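PDB 4O7K: protein osa from Shigella flexneri, which suppresses the oncogenicity of Agrobacterium tumefaciens and acts as a plasmid fertility inhibition factor related to the ParB/Srx superfamily. Local coordinates for residues 45-50 with 144-149; 69-74 with 152-157; 122-127 with 135-140; 130-135 with 165-170. The protein carries 1 engineered substitution. One frame throughout, in Å; residues are numbered along the deposited sequence. Where two conformers were deposited one is given.

Contact 1 of 4, residues 45-50 with 144-149; sequences WRLPVP and MWLLAH. With PO4 (phosphate ion), chain C.
L47 and L146 make the close-packed side of this contact, where the CD2 methyls of L47 and L146 meet at 3.9 Å. V49 continues the apolar line: CG1, anti to its backbone N (chi1 -171°), rests 3.7 Å from H149 CB, while CG2 turns to the far corner of the W145 indole. No direct hydrogen bond joins the strand end to the helix, and the side beyond V49 is looser. There P50 CD touches H149 O at 3.5 Å, and one water donates to both P50 O and H149 O. H149, just past the helix end, folds back on it: ND1 donates to W145 O over 2.8 Å (153°), from the opposite face of that carbonyl to H149 N, and the imidazole lies over one face of the indole. This leaves NE2 aimed at a phosphate, with 2.7 Å from H149 NE2 to O2 of the ion; a longer, more bent bond links W145 NE1 to O1. H52 NE2 also bonds to the phosphate, which probably came from the crystallisation liquor. F110 of helix 103-112 stacks on W145, whereas M57 of strand 55-58 and F154 of strand 153-158 pack against both L47 and L146.

Contact 2 of 4, residues 69-74 with 152-157; sequences VYVNGL and AVFPVL
V71 and F154 share the straightest bond of this strand pair, V71 N to F154 O at 2.9 Å and 177°; its return partner, F154 N to V71 O, is longer at 3.3 Å. A second reciprocal pair closes V69 on V156, with V156 N to V69 O at 2.8 Å. Beyond the strand end, G73 N donates to A152 O, and a water donates to that same carbonyl and to N72 OD1. N72 is the N-cap of helix 73-81, its OD1 accepting from A75 N, so strand pairing passes directly into helix initiation. The arrangement is a regular antiparallel pairing in which Y70-P155 and N72-V153 are the non-hydrogen-bonded pairs; strand 67-72 is the middle member of a three-stranded sheet, with 177-178 along its other edge. On the face bearing V71 and F154, packing is led by a CH-pi contact: V71 CG2 sits over the phenyl ring, 4.0 Å from its centroid. F154 CG lies between its backbone N and carbonyl carbon (chi1 50°), which swings the ring back toward V71 and G73. V71 CG1 meets V156 CG2 at 3.8 Å. The reverse face carries Y70 CD1 slanting onto P155 CB at 3.7 Å, and Y70 CB against V153 CG1; the hydroxyl of Y70 reaches W45 NE1.

Contact 3 of 4, residues 122-127 with 135-140; sequences DVSPTM and CFTDGM
D122 meets both T137 and D138, which makes this end of the hairpin a classic beta bulge. Backbone bonds define it: D122 O accepts from T137 N at 2.8 Å and from D138 N at 3.2 Å, the latter in the carbonyl plane and on a lone pair. D122 N answers to D138 O, from well above that carbonyl's plane. Past the bulge the pairing is regular, S124 and C135 exchanging two bonds of 2.9 Å (S124 N to C135 O, C135 N to S124 O). Apolar contacts lie to either side of the sheet. V123 CG1 and F136 CE2 approach at 3.6 Å with the side chains pointing the same way, and M140 CG lies over one face of the F136 ring, toward its rim. On the face of S124 and C135, T126 CG2 comes within 3.9 Å of C135 SG. The acids form a third group. D138 CG stands between its backbone N and carbonyl carbon (chi1 51°), bringing OD1 back over the bulge to 2.6 Å from D122 OD2, the carboxylate planes 89° apart. So close an approach of two acid oxygens is consistent with a proton held by one of the two acids.

Contact 4 of 4, residues 130-135 with 165-170; sequences GHFAVC and VMLAEH. With IPA (isopropyl alcohol), chain F.
M166 and H170, both of which touch F132, lie on a helical turn whose shortest sound polar bond is E169 N to V165 O, 2.8 Å; H170 N follows with 3.2 Å to M166 O. Across the contact no hydrogen bond is made, and stacking takes its place. The rings of F132 and H170 lie face to face, centroids 3.7 Å apart and planes within 9°, with H170 CG near the centre of the phenyl face. F132 CG is swung out opposite the main-chain nitrogen (chi1 -178°), extending the ring away from the strand and over the imidazole. CH-pi contacts extend the stack: H170 CB lies over the phenyl face, 3.4 Å from F132 CE2, and F132 CB lies over the imidazole. M166 CG approaches the phenyl ring obliquely, 4.0 Å from F132 CE1, while L167 CD2 comes to the phenyl edge near its plane. An isopropanol molecule, probably from the crystallisation liquor, sits beside H170 ND1 at a separation too short to be trusted. P125 of the partner hairpin strand fills in beside F132, M166 and L167. The axes of residues 131-135 and 165-170 approach to 10.1 Å, with a crossing angle of -113°: this is helix-on-strand packing, in which helix 161-171 lies against the hairpin's outer strand 131-136.

The centre of contact 2 lies about 5 Å from that of the chain, and the others attach to it. Contact 1, its centre about 10 Å away, touches it where L147 CD2 packs 3.4 Å from G73 O. Contact 3, about 13 Å between centres, meets it through L157 O and V123 N at 2.9 Å, joining small sheet to hairpin. Contacts 3 and 4 share C135 and strand 131-136, and contact 4 touches contact 2 where V69 packs on L167 and A168. Contacts 1 and 4, centres about 21 Å apart, lie on opposite sides of the chain's centre. Two phosphates, probably from the crystallisation liquor, lie at contact 1 and about 5 Å from the D138 side chain.

Contact 1 of 4, residues 45-50 with 144-149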
# COMPACT_ATOMS: atom_id res chain seq x y z
N TRP A 45 -6.36 -7.58 -9.25
CA TRP A 45 -7.05 -7.87 -8.00
C TRP A 45 -8.30 -7.04 -7.85
O TRP A 45 -8.34 -5.87 -8.22
CB TRP A 45 -6.17 -7.60 -6.79
CG TRP A 45 -4.94 -8.40 -6.67
CD1 TRP A 45 -4.78 -9.56 -5.97
CD2 TRP A 45 -3.65 -8.07 -7.19
NE1 TRP A 45 -3.48 -9.99 -6.05
CE2 TRP A 45 -2.77 -9.09 -6.80
CE3 TRP A 45 -3.17 -7.02 -7.98
CZ2 TRP A 45 -1.41 -9.09 -7.15
CZ3 TRP A 45 -1.82 -7.01 -8.33
CH2 TRP A 45 -0.97 -8.05 -7.92
N ARG A 46 -9.33 -7.66 -7.26
CA ARG A 46 -10.45 -6.95 -6.70
C ARG A 46 -10.11 -6.62 -5.26
O ARG A 46 -9.65 -7.49 -4.52
CB ARG A 46 -11.73 -7.80 -6.78
CG ARG A 46 -12.91 -7.20 -6.02
CD ARG A 46 -14.12 -8.15 -5.91
NE ARG A 46 -15.12 -7.55 -5.02
CZ ARG A 46 -15.34 -7.92 -3.76
NH1 ARG A 46 -14.68 -8.93 -3.21
NH2 ARG A 46 -16.24 -7.26 -3.04
N LEU A 47 -10.31 -5.37 -4.86
CA LEU A 47 -10.04 -4.99 -3.47
C LEU A 47 -11.34 -4.51 -2.83
O LEU A 47 -11.95 -3.55 -3.30
CB LEU A 47 -8.97 -3.89 -3.39
CG LEU A 47 -7.53 -4.26 -3.75
CD1 LEU A 47 -7.38 -4.34 -5.25
CD2 LEU A 47 -6.57 -3.20 -3.22
N PRO A 48 -11.79 -5.21 -1.77
CA PRO A 48 -12.96 -4.74 -1.03
C PRO A 48 -12.66 -3.39 -0.40
O PRO A 48 -11.56 -3.21 0.12
CB PRO A 48 -13.16 -5.81 0.05
CG PRO A 48 -12.28 -6.98 -0.36
CD PRO A 48 -11.17 -6.39 -1.16
N VAL A 49 -13.61 -2.46 -0.46
CA VAL A 49 -13.47 -1.14 0.16
C VAL A 49 -14.69 -0.89 1.04
O VAL A 49 -15.79 -0.79 0.51
CB VAL A 49 -13.37 -0.02 -0.87
CG1 VAL A 49 -13.01 1.28 -0.17
CG2 VAL A 49 -12.36 -0.36 -1.95
N PRO A 50 -14.49 -0.79 2.36
CA PRO A 50 -15.62 -0.63 3.30
C PRO A 50 -16.56 0.50 2.91
O PRO A 50 -16.09 1.62 2.70
CB PRO A 50 -14.93 -0.33 4.63
CG PRO A 50 -13.58 -0.97 4.51
CD PRO A 50 -13.19 -0.83 3.06
N MET A 144 -2.42 6.70 -0.61
CA MET A 144 -3.24 7.51 0.30
C MET A 144 -4.72 7.17 0.15
O MET A 144 -5.46 7.08 1.14
CB MET A 144 -3.03 9.00 0.05
CG MET A 144 -1.63 9.52 0.36
SD MET A 144 -1.58 11.29 0.07
CE MET A 144 0.20 11.61 0.12
N TRP A 145 -5.15 7.00 -1.10
CA TRP A 145 -6.54 6.70 -1.39
C TRP A 145 -6.93 5.41 -0.66
O TRP A 145 -7.92 5.37 0.07
CB TRP A 145 -6.77 6.58 -2.90
CG TRP A 145 -8.24 6.47 -3.30
CD1 TRP A 145 -9.08 7.50 -3.66
CD2 TRP A 145 -9.03 5.27 -3.37
NE1 TRP A 145 -10.33 7.00 -3.95
CE2 TRP A 145 -10.33 5.64 -3.78
CE3 TRP A 145 -8.75 3.92 -3.12
CZ2 TRP A 145 -11.35 4.71 -3.95
CZ3 TRP A 145 -9.77 3.00 -3.29
CH2 TRP A 145 -11.06 3.40 -3.70
N LEU A 146 -6.10 4.37 -0.82
CA LEU A 146 -6.37 3.07 -0.22
C LEU A 146 -6.40 3.17 1.29
O LEU A 146 -7.28 2.62 1.95
CB LEU A 146 -5.33 2.03 -0.67
CG LEU A 146 -5.30 1.63 -2.15
CD1 LEU A 146 -3.94 1.05 -2.53
CD2 LEU A 146 -6.40 0.63 -2.46
N LEU A 147 -5.43 3.90 1.84
CA LEU A 147 -5.33 4.05 3.29
C LEU A 147 -6.52 4.83 3.86
O LEU A 147 -7.13 4.42 4.86
CB LEU A 147 -4.02 4.73 3.65
CG LEU A 147 -2.79 3.84 3.47
CD1 LEU A 147 -1.54 4.63 3.85
CD2 LEU A 147 -2.93 2.57 4.32
N ALA A 148 -6.86 5.94 3.22
CA ALA A 148 -7.97 6.78 3.68
C ALA A 148 -9.29 6.03 3.55
O ALA A 148 -10.22 6.29 4.31
CB ALA A 148 -8.01 8.09 2.89
N HIS A 149 -9.36 5.09 2.61
CA HIS A 149 -10.59 4.30 2.43
C HIS A 149 -10.56 3.00 3.24
O HIS A 149 -11.46 2.17 3.12
CB HIS A 149 -10.82 3.98 0.95
CG HIS A 149 -11.35 5.13 0.17
ND1 HIS A 149 -10.54 6.07 -0.43
CD2 HIS A 149 -12.63 5.50 -0.11
CE1 HIS A 149 -11.30 6.97 -1.04
NE2 HIS A 149 -12.56 6.64 -0.86
P PO4 C . -14.16 8.39 -3.48
O1 PO4 C . -12.77 8.96 -3.27
O2 PO4 C . -14.66 7.74 -2.21
O3 PO4 C . -15.13 9.49 -3.88
O4 PO4 C . -14.12 7.37 -4.60
O HOH W 1 -13.87 3.10 2.88

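Contact 2 of 4, residues 69-74 with 152-157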
# COMPACT_ATOMS: atom_id res chain seq x y z
N VAL A 69 4.33 -7.72 -2.69
CA VAL A 69 4.12 -7.90 -1.26
C VAL A 69 2.69 -7.46 -0.94
O VAL A 69 2.26 -6.36 -1.30
CB VAL A 69 5.12 -7.08 -0.42
CG1 VAL A 69 4.93 -7.38 1.06
CG2 VAL A 69 6.56 -7.39 -0.87
N TYR A 70 1.95 -8.34 -0.28
CA TYR A 70 0.63 -7.98 0.23
C TYR A 70 0.82 -7.38 1.60
O TYR A 70 1.33 -8.04 2.50
CB TYR A 70 -0.29 -9.19 0.30
CG TYR A 70 -0.55 -9.82 -1.04
CD1 TYR A 70 -1.30 -9.16 -2.00
CD2 TYR A 70 -0.01 -11.06 -1.36
CE1 TYR A 70 -1.52 -9.72 -3.25
CE2 TYR A 70 -0.22 -11.62 -2.59
CZ TYR A 70 -0.98 -10.95 -3.53
OH TYR A 70 -1.19 -11.53 -4.75
N VAL A 71 0.45 -6.12 1.76
CA VAL A 71 0.74 -5.47 3.03
C VAL A 71 -0.49 -5.22 3.87
O VAL A 71 -1.59 -4.98 3.37
CB VAL A 71 1.51 -4.12 2.85
CG1 VAL A 71 2.81 -4.34 2.08
CG2 VAL A 71 0.65 -3.09 2.15
N ASN A 72 -0.29 -5.32 5.17
CA ASN A 72 -1.23 -4.86 6.16
C ASN A 72 -1.29 -3.34 6.07
O ASN A 72 -0.31 -2.66 6.40
CB ASN A 72 -0.78 -5.35 7.54
CG ASN A 72 -1.70 -4.90 8.65
OD1 ASN A 72 -2.18 -3.77 8.67
ND2 ASN A 72 -1.94 -5.80 9.60
N GLY A 73 -2.43 -2.81 5.64
CA GLY A 73 -2.58 -1.36 5.48
C GLY A 73 -2.13 -0.53 6.67
O GLY A 73 -1.39 0.45 6.50
N LEU A 74 -2.57 -0.90 7.87
CA LEU A 74 -2.19 -0.16 9.07
C LEU A 74 -0.68 -0.22 9.33
O LEU A 74 -0.09 0.76 9.80
CB LEU A 74 -2.92 -0.69 10.29
CG LEU A 74 -4.44 -0.48 10.37
CD1 LEU A 74 -4.93 -0.93 11.73
CD2 LEU A 74 -4.83 0.97 10.11
N ALA A 152 -8.02 -2.94 3.79
CA ALA A 152 -7.32 -3.68 4.84
C ALA A 152 -5.94 -4.19 4.41
O ALA A 152 -4.96 -4.08 5.16
CB ALA A 152 -8.18 -4.85 5.31
N VAL A 153 -5.91 -4.76 3.22
CA VAL A 153 -4.69 -5.34 2.64
C VAL A 153 -4.65 -4.97 1.17
O VAL A 153 -5.68 -4.98 0.48
CB VAL A 153 -4.65 -6.89 2.82
CG1 VAL A 153 -3.40 -7.49 2.17
CG2 VAL A 153 -4.70 -7.27 4.29
N PHE A 154 -3.47 -4.60 0.68
CA PHE A 154 -3.32 -4.34 -0.73
C PHE A 154 -1.91 -4.73 -1.16
O PHE A 154 -1.00 -4.78 -0.33
CB PHE A 154 -3.65 -2.87 -1.07
CG PHE A 154 -2.95 -1.85 -0.20
CD1 PHE A 154 -1.67 -1.43 -0.50
CD2 PHE A 154 -3.60 -1.28 0.88
CE1 PHE A 154 -1.03 -0.47 0.28
CE2 PHE A 154 -2.97 -0.32 1.67
CZ PHE A 154 -1.68 0.08 1.37
N PRO A 155 -1.73 -5.04 -2.45
CA PRO A 155 -0.39 -5.38 -2.94
C PRO A 155 0.43 -4.14 -3.27
O PRO A 155 -0.13 -3.10 -3.63
CB PRO A 155 -0.66 -6.20 -4.20
CG PRO A 155 -2.05 -5.83 -4.62
CD PRO A 155 -2.76 -5.18 -3.49
N VAL A 156 1.75 -4.26 -3.15
CA VAL A 156 2.68 -3.23 -3.58
C VAL A 156 3.81 -3.94 -4.31
O VAL A 156 3.96 -5.16 -4.19
CB VAL A 156 3.23 -2.38 -2.42
CG1 VAL A 156 2.13 -1.57 -1.75
CG2 VAL A 156 3.95 -3.27 -1.40
N LEU A 157 4.60 -3.18 -5.05
CA LEU A 157 5.70 -3.71 -5.85
C LEU A 157 7.05 -3.34 -5.26
O LEU A 157 7.25 -2.22 -4.81
CB LEU A 157 5.61 -3.18 -7.29
CG LEU A 157 4.49 -3.75 -8.16
CD1 LEU A 157 4.40 -2.95 -9.44
CD2 LEU A 157 4.81 -5.21 -8.47
O HOH W 2 -5.15 -3.05 7.68

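Contact 3 of 4, residues 122-127 with 135-140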
# COMPACT_ATOMS: atom_id res chain seq x y z
N ASP A 122 5.07 1.40 -6.40
CA ASP A 122 6.42 0.87 -6.28
C ASP A 122 7.10 1.45 -5.04
O ASP A 122 7.33 2.66 -4.98
CB ASP A 122 7.23 1.19 -7.53
CG ASP A 122 6.70 0.49 -8.76
OD1 ASP A 122 7.10 -0.66 -9.01
OD2 ASP A 122 5.87 1.10 -9.48
N VAL A 123 7.37 0.61 -4.05
CA VAL A 123 7.89 1.10 -2.78
C VAL A 123 9.20 0.40 -2.43
O VAL A 123 9.63 -0.53 -3.10
CB VAL A 123 6.89 0.89 -1.62
CG1 VAL A 123 5.54 1.56 -1.94
CG2 VAL A 123 6.72 -0.59 -1.34
N SER A 124 9.82 0.86 -1.35
CA SER A 124 11.10 0.32 -0.93
C SER A 124 11.24 0.41 0.58
O SER A 124 10.81 1.39 1.19
CB SER A 124 12.24 1.07 -1.62
OG SER A 124 12.10 1.02 -3.02
N PRO A 125 11.86 -0.61 1.19
CA PRO A 125 12.23 -0.50 2.59
C PRO A 125 13.39 0.48 2.70
O PRO A 125 14.16 0.60 1.74
CB PRO A 125 12.67 -1.91 2.96
CG PRO A 125 13.13 -2.50 1.67
CD PRO A 125 12.28 -1.88 0.59
N THR A 126 13.53 1.17 3.83
CA THR A 126 14.64 2.08 4.02
C THR A 126 14.89 2.29 5.51
O THR A 126 14.16 1.75 6.35
CB THR A 126 14.40 3.45 3.29
OG1 THR A 126 15.62 4.20 3.22
CG2 THR A 126 13.31 4.27 3.98
N MET A 127 15.92 3.06 5.83
CA MET A 127 16.31 3.33 7.21
C MET A 127 16.30 4.84 7.43
O MET A 127 16.89 5.59 6.65
CB MET A 127 17.69 2.73 7.50
CG MET A 127 18.14 2.76 8.97
SD MET A 127 18.78 4.37 9.48
CE MET A 127 20.18 4.53 8.39
N CYS A 135 9.58 3.96 1.79
CA CYS A 135 9.60 5.12 0.92
C CYS A 135 9.15 4.67 -0.47
O CYS A 135 8.89 3.48 -0.70
CB CYS A 135 11.00 5.78 0.88
SG CYS A 135 12.31 4.67 0.28
N PHE A 136 9.08 5.63 -1.40
CA PHE A 136 8.39 5.40 -2.66
C PHE A 136 9.24 5.70 -3.88
O PHE A 136 10.00 6.67 -3.91
CB PHE A 136 7.12 6.25 -2.73
CG PHE A 136 6.05 5.83 -1.78
CD1 PHE A 136 6.11 6.18 -0.45
CD2 PHE A 136 4.94 5.11 -2.24
CE1 PHE A 136 5.12 5.80 0.42
CE2 PHE A 136 3.95 4.73 -1.37
CZ PHE A 136 4.01 5.07 -0.05
N THR A 137 9.08 4.87 -4.90
CA THR A 137 9.55 5.22 -6.23
C THR A 137 8.39 5.90 -6.94
O THR A 137 8.56 6.90 -7.64
CB THR A 137 10.05 4.00 -7.00
OG1 THR A 137 11.24 3.51 -6.38
CG2 THR A 137 10.32 4.35 -8.45
N ASP A 138 7.19 5.35 -6.76
CA ASP A 138 5.97 5.97 -7.23
C ASP A 138 4.76 5.38 -6.51
O ASP A 138 4.88 4.38 -5.79
CB ASP A 138 5.83 5.80 -8.75
CG ASP A 138 6.01 4.35 -9.19
OD1 ASP A 138 5.26 3.49 -8.70
OD2 ASP A 138 6.91 4.06 -10.01
N GLY A 139 3.60 6.01 -6.68
CA GLY A 139 2.36 5.49 -6.14
C GLY A 139 1.94 6.03 -4.79
O GLY A 139 1.14 5.41 -4.10
N MET A 140 2.44 7.21 -4.40
CA MET A 140 2.08 7.76 -3.10
C MET A 140 0.60 8.13 -3.00
O MET A 140 -0.04 7.83 -2.01
CB MET A 140 2.94 9.00 -2.77
CG MET A 140 4.30 8.64 -2.22
SD MET A 140 5.20 10.08 -1.58
CE MET A 140 5.41 10.99 -3.11
O HOH W 3 12.02 3.73 -3.66

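Contact 4 of 4, residues 130-135 with 165-170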
# COMPACT_ATOMS: atom_id res chain seq x y z
N GLY A 130 17.91 5.60 12.25
CA GLY A 130 18.07 4.35 12.96
C GLY A 130 16.84 3.48 13.07
O GLY A 130 16.85 2.52 13.85
N HIS A 131 15.77 3.77 12.32
CA HIS A 131 14.61 2.87 12.33
C HIS A 131 14.10 2.51 10.93
O HIS A 131 14.38 3.18 9.94
CB HIS A 131 13.46 3.44 13.17
CG HIS A 131 12.97 4.79 12.73
ND1 HIS A 131 13.27 5.95 13.42
CD2 HIS A 131 12.18 5.17 11.70
CE1 HIS A 131 12.70 6.98 12.82
NE2 HIS A 131 12.03 6.53 11.77
N PHE A 132 13.33 1.43 10.88
CA PHE A 132 12.76 0.96 9.63
C PHE A 132 11.70 1.93 9.12
O PHE A 132 10.93 2.49 9.90
CB PHE A 132 12.15 -0.43 9.81
CG PHE A 132 11.58 -0.99 8.55
CD1 PHE A 132 12.39 -1.67 7.66
CD2 PHE A 132 10.24 -0.79 8.23
CE1 PHE A 132 11.87 -2.17 6.48
CE2 PHE A 132 9.72 -1.28 7.05
CZ PHE A 132 10.54 -1.97 6.17
N ALA A 133 11.66 2.13 7.80
CA ALA A 133 10.59 2.91 7.19
C ALA A 133 10.34 2.45 5.76
O ALA A 133 11.11 1.67 5.21
CB ALA A 133 10.93 4.41 7.22
N VAL A 134 9.25 2.93 5.17
CA VAL A 134 9.02 2.68 3.76
C VAL A 134 9.00 3.99 2.99
O VAL A 134 8.52 5.02 3.47
CB VAL A 134 7.70 1.91 3.50
CG1 VAL A 134 7.74 0.55 4.17
CG2 VAL A 134 6.51 2.69 3.98
N CYS A 135 9.58 3.96 1.79
CA CYS A 135 9.60 5.12 0.92
C CYS A 135 9.15 4.67 -0.47
O CYS A 135 8.89 3.48 -0.70
CB CYS A 135 11.00 5.78 0.88
SG CYS A 135 12.31 4.67 0.28
N VAL A 165 11.34 -9.25 0.84
CA VAL A 165 11.26 -10.03 2.06
C VAL A 165 11.31 -9.11 3.29
O VAL A 165 10.59 -9.34 4.27
CB VAL A 165 12.39 -11.10 2.13
CG1 VAL A 165 12.48 -11.71 3.52
CG2 VAL A 165 12.11 -12.20 1.10
N MET A 166 12.13 -8.06 3.22
CA MET A 166 12.20 -7.05 4.27
C MET A 166 10.87 -6.32 4.47
O MET A 166 10.42 -6.12 5.60
CB MET A 166 13.30 -6.03 3.94
CG MET A 166 13.88 -5.36 5.15
SD MET A 166 15.21 -4.24 4.64
CE MET A 166 16.22 -5.31 3.63
N LEU A 167 10.24 -5.91 3.37
CA LEU A 167 8.90 -5.33 3.44
C LEU A 167 7.91 -6.31 4.10
O LEU A 167 7.19 -5.95 5.04
CB LEU A 167 8.41 -4.94 2.05
CG LEU A 167 9.06 -3.68 1.46
CD1 LEU A 167 8.82 -3.59 -0.04
CD2 LEU A 167 8.56 -2.43 2.16
N ALA A 168 7.87 -7.54 3.59
CA ALA A 168 6.98 -8.55 4.14
C ALA A 168 7.22 -8.74 5.65
O ALA A 168 6.27 -8.79 6.42
CB ALA A 168 7.15 -9.87 3.40
N GLU A 169 8.49 -8.77 6.06
CA GLU A 169 8.83 -8.88 7.47
C GLU A 169 8.15 -7.81 8.33
O GLU A 169 7.53 -8.13 9.35
CB GLU A 169 10.35 -8.76 7.68
CG GLU A 169 10.75 -8.74 9.15
CD GLU A 169 12.23 -8.50 9.36
OE1 GLU A 169 12.99 -8.52 8.37
OE2 GLU A 169 12.64 -8.29 10.52
N HIS A 170 8.27 -6.55 7.93
CA HIS A 170 7.79 -5.45 8.76
C HIS A 170 6.31 -5.10 8.55
O HIS A 170 5.64 -4.72 9.50
CB HIS A 170 8.66 -4.21 8.53
CG HIS A 170 10.06 -4.37 9.02
ND1 HIS A 170 10.44 -4.02 10.30
CD2 HIS A 170 11.17 -4.85 8.42
CE1 HIS A 170 11.73 -4.28 10.46
NE2 HIS A 170 12.19 -4.79 9.34
C1 IPA F . 9.47 -1.09 13.48
C2 IPA F . 9.29 -2.58 13.20
C3 IPA F . 8.07 -3.12 13.95
O2 IPA F . 9.09 -2.77 11.82